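Local coordinates for protein nucleocapsid (Crimean-congo hemorrhagic fever virus, PDB 4AKL) that binds single- and double-stranded RNA, probably takes part in packaging the viral genome, and probably has a sequence-nonspecific double-stranded DNA endonuclease activity, at residues 114-119 / 367-372; 121-126 / 374-379. All blocks are in the same frame, centred on the assembly; numbering follows the deposited sequence.

In the fold
Contacts 1 and 2 join the same two parts of this nucleocapsid chain, which is about half helical. The loop after helix 110-113 and the start of helix 120-136 meet successive pieces of the long loop between helices 355-360 and 385-392. Along the chain the order is 114-119, 121-126, 367-372, 374-379, with 247 residues, more than half of them helical, between the halves of each contact. Their centres lie about 11 Å apart. Contact 1 sits near the surface, about 17 Å from the centre of the chain, and contact 2 is buried, about 10 Å from it. Pro118 bridges them, packing against Tyr374, His376 and Leu123, while Phe368 touches Met375, so the two contacts form one continuous seam.

Contact 1 (114-119 / 367-372); sequences KVEVPK and SFQQNR
Lys114 meets Ser367 through its backbone carbonyl, just past the end of helix 110-113. Ser367 OG donates to Lys114 O at 2.8 Å, arriving from above the carbonyl plane. OG reaches there because it sits between its own backbone N and carbonyl carbon (chi1 58°); Ala364 O is a weaker, competing acceptor for the same hydroxyl proton. The Lys114 chain runs past this hydroxyl, bends at chi3, and ends with NZ hydrogen-bonded to Glu361 O, another tie to the polypeptide leading into 367-372.

Val115 accepts the second bond: Gln369 N donates to Val115 O at 3.1 Å, nearly straight at 175° and directed at a lone pair in the carbonyl plane. Its side chain lies alongside that of Gln369 and points the same way, with CG1 3.6 Å from Gln369 CD, so a methyl rests against the amide carbon. Glu116 contributes its carbonyl, whose O lies 3.5 Å from Phe368 CE1, at the edge of the ring and near its plane. Lys114 O also lies at the edge of this ring, so the phenyl rim faces two carbonyl oxygens. The Val117 side chain then crosses that of Gln370 at about a right angle, CG2 lying 3.8 Å from Gln370 CG.

Residues 114-117 and 367-370 run in nearly the same direction, 15° apart, yet make no regular sheet. Both cross-segment hydrogen bonds are accepted by main-chain carbonyls of 114-119, so the polar link depends on the path of that backbone, with aliphatic and phenyl groups filling in around it.

Contact 2 (121-126 / 374-379); sequences EQLFNY and YMHPAV
Pro377 lies over one face of the Tyr126 ring, in a CH-pi contact that fastens the type I beta turn His376-Val379 to helix 120-136. Its CG stands 3.5 Å from the Tyr126 ring centroid, displaced toward the rim. The Leu123 side chain crosses the proline ring at about a right angle, and its CD2 comes to 3.4 Å from Pro377 CD, tighter than usual for two carbons. Ala378 CB touches the Tyr126 ring at CD2, 3.9 Å away.

Next outward, His376 turns an edge toward the tyrosine face in an offset edge-to-face pair, the planes at 80°. With CG anti to the backbone N (chi1 -172°), its imidazole extends to the helix backbone, and Trp106 meets this ring as well.

At the polar edge, the phenolic OH of Tyr126 is hydrogen-bonded to Ser309 OG and to the backbone N of Asp305. Both imidazole nitrogens are used. His376 ND1 accepts from Ala378 N at 3.1 Å, bracing the ring against its own turn. His376 NE2 donates to Gln122 O at 3.0 Å, almost in the imidazole plane but well above the carbonyl plane, while the helical bond from Tyr126 N reaches that oxygen from the opposite face.

Contact 1 (114-119 / 367-372)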
loop_
_atom_site.group_PDB
_atom_site.type_symbol
_atom_site.label_atom_id
_atom_site.label_comp_id
_atom_site.label_asym_id
_atom_site.label_seq_id
_atom_site.Cartn_x
_atom_site.Cartn_y
_atom_site.Cartn_z
ATOM N N LYS A 114 -2.387 0.669 -16.916
ATOM C CA LYS A 114 -1.450 -0.353 -17.347
ATOM C C LYS A 114 -0.253 0.325 -18.115
ATOM O O LYS A 114 0.787 -0.292 -18.269
ATOM C CB LYS A 114 -2.136 -1.392 -18.283
ATOM C CG LYS A 114 -3.007 -2.458 -17.634
ATOM C CD LYS A 114 -3.728 -3.362 -18.707
ATOM C CE LYS A 114 -2.785 -4.049 -19.709
ATOM N NZ LYS A 114 -3.412 -5.256 -20.353
ATOM N N VAL A 115 -0.432 1.541 -18.577
ATOM C CA VAL A 115 0.531 2.237 -19.423
ATOM C C VAL A 115 1.159 3.463 -18.740
ATOM O O VAL A 115 2.361 3.646 -18.817
ATOM C CB VAL A 115 -0.153 2.684 -20.739
ATOM C CG1 VAL A 115 0.775 3.477 -21.605
ATOM C CG2 VAL A 115 -0.723 1.423 -21.543
ATOM N N GLU A 116 0.325 4.281 -18.080
ATOM C CA GLU A 116 0.745 5.598 -17.572
ATOM C C GLU A 116 0.715 5.722 -16.065
ATOM O O GLU A 116 -0.041 5.011 -15.336
ATOM C CB GLU A 116 -0.155 6.720 -18.090
ATOM C CG GLU A 116 -0.572 6.706 -19.574
ATOM C CD GLU A 116 0.484 7.284 -20.530
ATOM O OE1 GLU A 116 1.633 7.546 -20.061
ATOM O OE2 GLU A 116 0.151 7.467 -21.745
ATOM N N VAL A 117 1.531 6.654 -15.619
ATOM C CA VAL A 117 1.567 7.131 -14.275
ATOM C C VAL A 117 0.166 7.612 -13.891
ATOM O O VAL A 117 -0.518 8.250 -14.696
ATOM C CB VAL A 117 2.589 8.293 -14.152
ATOM C CG1 VAL A 117 2.462 8.987 -12.778
ATOM C CG2 VAL A 117 4.034 7.766 -14.413
ATOM N N PRO A 118 -0.279 7.307 -12.687
ATOM C CA PRO A 118 -1.577 7.805 -12.294
ATOM C C PRO A 118 -1.570 9.298 -11.939
ATOM O O PRO A 118 -0.550 9.843 -11.551
ATOM C CB PRO A 118 -1.903 6.991 -11.058
ATOM C CG PRO A 118 -0.659 6.574 -10.505
ATOM C CD PRO A 118 0.312 6.447 -11.643
ATOM N N LYS A 119 -2.714 9.932 -12.091
ATOM C CA LYS A 119 -2.955 11.262 -11.511
ATOM C C LYS A 119 -3.025 11.099 -9.999
ATOM O O LYS A 119 -3.410 10.033 -9.476
ATOM C CB LYS A 119 -4.247 11.833 -12.049
ATOM C CG LYS A 119 -4.149 12.151 -13.556
ATOM C CD LYS A 119 -5.515 11.986 -14.330
ATOM C CE LYS A 119 -5.564 10.619 -15.078
ATOM N NZ LYS A 119 -6.960 10.100 -15.420
ATOM N N SER A 367 3.399 -3.479 -20.767
ATOM C CA SER A 367 2.704 -2.283 -21.279
ATOM C C SER A 367 3.187 -0.971 -20.593
ATOM O O SER A 367 3.212 0.074 -21.228
ATOM C CB SER A 367 1.208 -2.485 -21.103
ATOM O OG SER A 367 0.926 -2.726 -19.703
ATOM N N PHE A 368 3.591 -1.048 -19.324
ATOM C CA PHE A 368 3.900 0.151 -18.500
ATOM C C PHE A 368 5.168 0.869 -18.974
ATOM O O PHE A 368 6.224 0.296 -18.993
ATOM C CB PHE A 368 3.972 -0.212 -16.969
ATOM C CG PHE A 368 3.867 1.023 -16.025
ATOM C CD1 PHE A 368 2.665 1.613 -15.773
ATOM C CD2 PHE A 368 5.007 1.575 -15.432
ATOM C CE1 PHE A 368 2.574 2.714 -14.942
ATOM C CE2 PHE A 368 4.936 2.677 -14.581
ATOM C CZ PHE A 368 3.741 3.259 -14.330
ATOM N N GLN A 369 5.023 2.133 -19.341
ATOM C CA GLN A 369 6.038 2.852 -20.041
ATOM C C GLN A 369 7.051 3.642 -19.146
ATOM O O GLN A 369 7.970 4.253 -19.681
ATOM C CB GLN A 369 5.360 3.787 -21.048
ATOM C CG GLN A 369 4.622 3.031 -22.135
ATOM C CD GLN A 369 3.990 3.916 -23.199
ATOM O OE1 GLN A 369 3.863 5.139 -23.032
ATOM N NE2 GLN A 369 3.571 3.286 -24.318
ATOM N N GLN A 370 6.884 3.627 -17.833
ATOM C CA GLN A 370 7.724 4.420 -16.923
ATOM C C GLN A 370 8.351 3.542 -15.833
ATOM O O GLN A 370 8.153 2.326 -15.800
ATOM C CB GLN A 370 6.861 5.532 -16.284
ATOM C CG GLN A 370 6.143 6.480 -17.297
ATOM C CD GLN A 370 7.098 7.319 -18.053
ATOM O OE1 GLN A 370 8.162 7.705 -17.523
ATOM N NE2 GLN A 370 6.750 7.631 -19.322
ATOM N N ASN A 371 9.109 4.174 -14.932
ATOM C CA ASN A 371 9.645 3.470 -13.767
ATOM C C ASN A 371 8.479 2.883 -12.964
ATOM O O ASN A 371 7.547 3.580 -12.637
ATOM C CB ASN A 371 10.466 4.405 -12.903
ATOM C CG ASN A 371 11.246 3.677 -11.835
ATOM O OD1 ASN A 371 10.711 2.859 -11.107
ATOM N ND2 ASN A 371 12.509 3.981 -11.737
ATOM N N ARG A 372 8.572 1.588 -12.667
ATOM C CA ARG A 372 7.541 0.861 -11.964
ATOM C C ARG A 372 7.178 1.362 -10.628
ATOM O O ARG A 372 6.097 1.096 -10.161
ATOM C CB ARG A 372 7.957 -0.612 -11.783
ATOM C CG ARG A 372 7.434 -1.547 -12.815
ATOM C CD ARG A 372 7.562 -1.025 -14.180
ATOM N NE ARG A 372 7.488 -1.980 -15.306
ATOM C CZ ARG A 372 7.143 -3.293 -15.316
ATOM N NH1 ARG A 372 6.791 -4.022 -14.240
ATOM N NH2 ARG A 372 7.166 -3.909 -16.496
#

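Contact 2 (121-126 / 374-379)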
loop_
_atom_site.group_PDB
_atom_site.type_symbol
_atom_site.label_atom_id
_atom_site.label_comp_id
_atom_site.label_asym_id
_atom_site.label_seq_id
_atom_site.Cartn_x
_atom_site.Cartn_y
_atom_site.Cartn_z
ATOM N N GLU A 121 -5.124 12.181 -7.923
ATOM C CA GLU A 121 -6.494 11.980 -7.444
ATOM C C GLU A 121 -6.833 10.481 -7.502
ATOM O O GLU A 121 -7.479 9.972 -6.623
ATOM C CB GLU A 121 -7.534 12.749 -8.284
ATOM C CG GLU A 121 -7.607 14.279 -8.162
ATOM C CD GLU A 121 -6.533 15.067 -8.981
ATOM O OE1 GLU A 121 -5.767 14.448 -9.776
ATOM O OE2 GLU A 121 -6.485 16.313 -8.788
ATOM N N GLN A 122 -6.372 9.799 -8.562
ATOM C CA GLN A 122 -6.532 8.333 -8.702
ATOM C C GLN A 122 -5.851 7.595 -7.545
ATOM O O GLN A 122 -6.392 6.604 -7.077
ATOM C CB GLN A 122 -6.007 7.838 -10.049
ATOM C CG GLN A 122 -6.803 8.382 -11.248
ATOM C CD GLN A 122 -6.165 8.032 -12.559
ATOM O OE1 GLN A 122 -5.047 8.412 -12.802
ATOM N NE2 GLN A 122 -6.886 7.306 -13.419
ATOM N N LEU A 123 -4.701 8.094 -7.076
ATOM C CA LEU A 123 -4.019 7.498 -5.910
ATOM C C LEU A 123 -4.806 7.746 -4.653
ATOM O O LEU A 123 -5.029 6.792 -3.878
ATOM C CB LEU A 123 -2.583 8.026 -5.673
ATOM C CG LEU A 123 -1.514 7.705 -6.680
ATOM C CD1 LEU A 123 -0.166 8.331 -6.351
ATOM C CD2 LEU A 123 -1.395 6.148 -6.806
ATOM N N PHE A 124 -5.226 9.016 -4.430
ATOM C CA PHE A 124 -5.976 9.331 -3.201
ATOM C C PHE A 124 -7.273 8.583 -3.121
ATOM O O PHE A 124 -7.590 8.046 -2.065
ATOM C CB PHE A 124 -6.251 10.821 -3.068
ATOM C CG PHE A 124 -5.047 11.640 -2.709
ATOM C CD1 PHE A 124 -3.925 11.084 -2.076
ATOM C CD2 PHE A 124 -5.041 12.985 -2.980
ATOM C CE1 PHE A 124 -2.832 11.891 -1.747
ATOM C CE2 PHE A 124 -3.946 13.772 -2.645
ATOM C CZ PHE A 124 -2.845 13.209 -2.027
ATOM N N ASN A 125 -8.013 8.515 -4.247
ATOM C CA ASN A 125 -9.266 7.805 -4.305
ATOM C C ASN A 125 -9.094 6.319 -3.960
ATOM O O ASN A 125 -9.927 5.741 -3.254
ATOM C CB ASN A 125 -9.903 7.989 -5.693
ATOM C CG ASN A 125 -11.258 7.271 -5.840
ATOM O OD1 ASN A 125 -11.334 6.035 -5.864
ATOM N ND2 ASN A 125 -12.326 8.049 -5.958
ATOM N N TYR A 126 -8.001 5.705 -4.445
ATOM C CA TYR A 126 -7.770 4.307 -4.178
ATOM C C TYR A 126 -7.517 4.101 -2.670
ATOM O O TYR A 126 -8.006 3.172 -2.095
ATOM C CB TYR A 126 -6.553 3.794 -5.010
ATOM C CG TYR A 126 -5.936 2.519 -4.487
ATOM C CD1 TYR A 126 -4.973 2.553 -3.529
ATOM C CD2 TYR A 126 -6.335 1.288 -4.954
ATOM C CE1 TYR A 126 -4.381 1.367 -3.039
ATOM C CE2 TYR A 126 -5.761 0.073 -4.462
ATOM C CZ TYR A 126 -4.785 0.131 -3.500
ATOM O OH TYR A 126 -4.154 -1.024 -2.983
ATOM N N TYR A 374 6.297 4.103 -10.025
ATOM C CA TYR A 374 5.196 5.003 -10.213
ATOM C C TYR A 374 3.840 4.370 -10.474
ATOM O O TYR A 374 2.824 5.070 -10.440
ATOM C CB TYR A 374 5.489 5.930 -11.372
ATOM C CG TYR A 374 6.599 6.879 -11.098
ATOM C CD1 TYR A 374 6.529 7.765 -10.018
ATOM C CD2 TYR A 374 7.713 6.939 -11.940
ATOM C CE1 TYR A 374 7.541 8.676 -9.756
ATOM C CE2 TYR A 374 8.724 7.840 -11.693
ATOM C CZ TYR A 374 8.625 8.711 -10.586
ATOM O OH TYR A 374 9.621 9.601 -10.335
ATOM N N MET A 375 3.827 3.086 -10.751
ATOM C CA MET A 375 2.599 2.371 -11.086
ATOM C C MET A 375 1.531 2.551 -10.043
ATOM O O MET A 375 1.836 2.585 -8.846
ATOM C CB MET A 375 2.898 0.871 -11.225
ATOM C CG MET A 375 1.774 0.081 -11.804
ATOM S SD MET A 375 2.257 -1.648 -12.092
ATOM C CE MET A 375 3.216 -1.478 -13.540
ATOM N N HIS A 376 0.296 2.662 -10.479
ATOM C CA HIS A 376 -0.862 2.755 -9.543
ATOM C C HIS A 376 -0.992 1.453 -8.805
ATOM O O HIS A 376 -0.799 0.363 -9.400
ATOM C CB HIS A 376 -2.125 3.099 -10.293
ATOM C CG HIS A 376 -3.317 3.405 -9.429
ATOM N ND1 HIS A 376 -4.051 2.427 -8.808
ATOM C CD2 HIS A 376 -3.917 4.579 -9.116
ATOM C CE1 HIS A 376 -5.046 2.983 -8.145
ATOM N NE2 HIS A 376 -4.992 4.290 -8.321
ATOM N N PRO A 377 -1.344 1.517 -7.478
ATOM C CA PRO A 377 -1.370 0.318 -6.649
ATOM C C PRO A 377 -2.426 -0.720 -6.926
ATOM O O PRO A 377 -2.388 -1.821 -6.316
ATOM C CB PRO A 377 -1.606 0.878 -5.236
ATOM C CG PRO A 377 -2.252 2.198 -5.422
ATOM C CD PRO A 377 -1.547 2.720 -6.648
ATOM N N ALA A 378 -3.352 -0.391 -7.798
ATOM C CA ALA A 378 -4.433 -1.294 -8.198
ATOM C C ALA A 378 -4.087 -2.013 -9.495
ATOM O O ALA A 378 -4.930 -2.741 -9.997
ATOM C CB ALA A 378 -5.710 -0.538 -8.373
ATOM N N VAL A 379 -2.872 -1.805 -10.022
ATOM C CA VAL A 379 -2.454 -2.423 -11.273
ATOM C C VAL A 379 -1.656 -3.715 -11.003
ATOM O O VAL A 379 -0.641 -3.703 -10.278
ATOM C CB VAL A 379 -1.646 -1.455 -12.146
ATOM C CG1 VAL A 379 -1.183 -2.130 -13.505
ATOM C CG2 VAL A 379 -2.464 -0.182 -12.406
#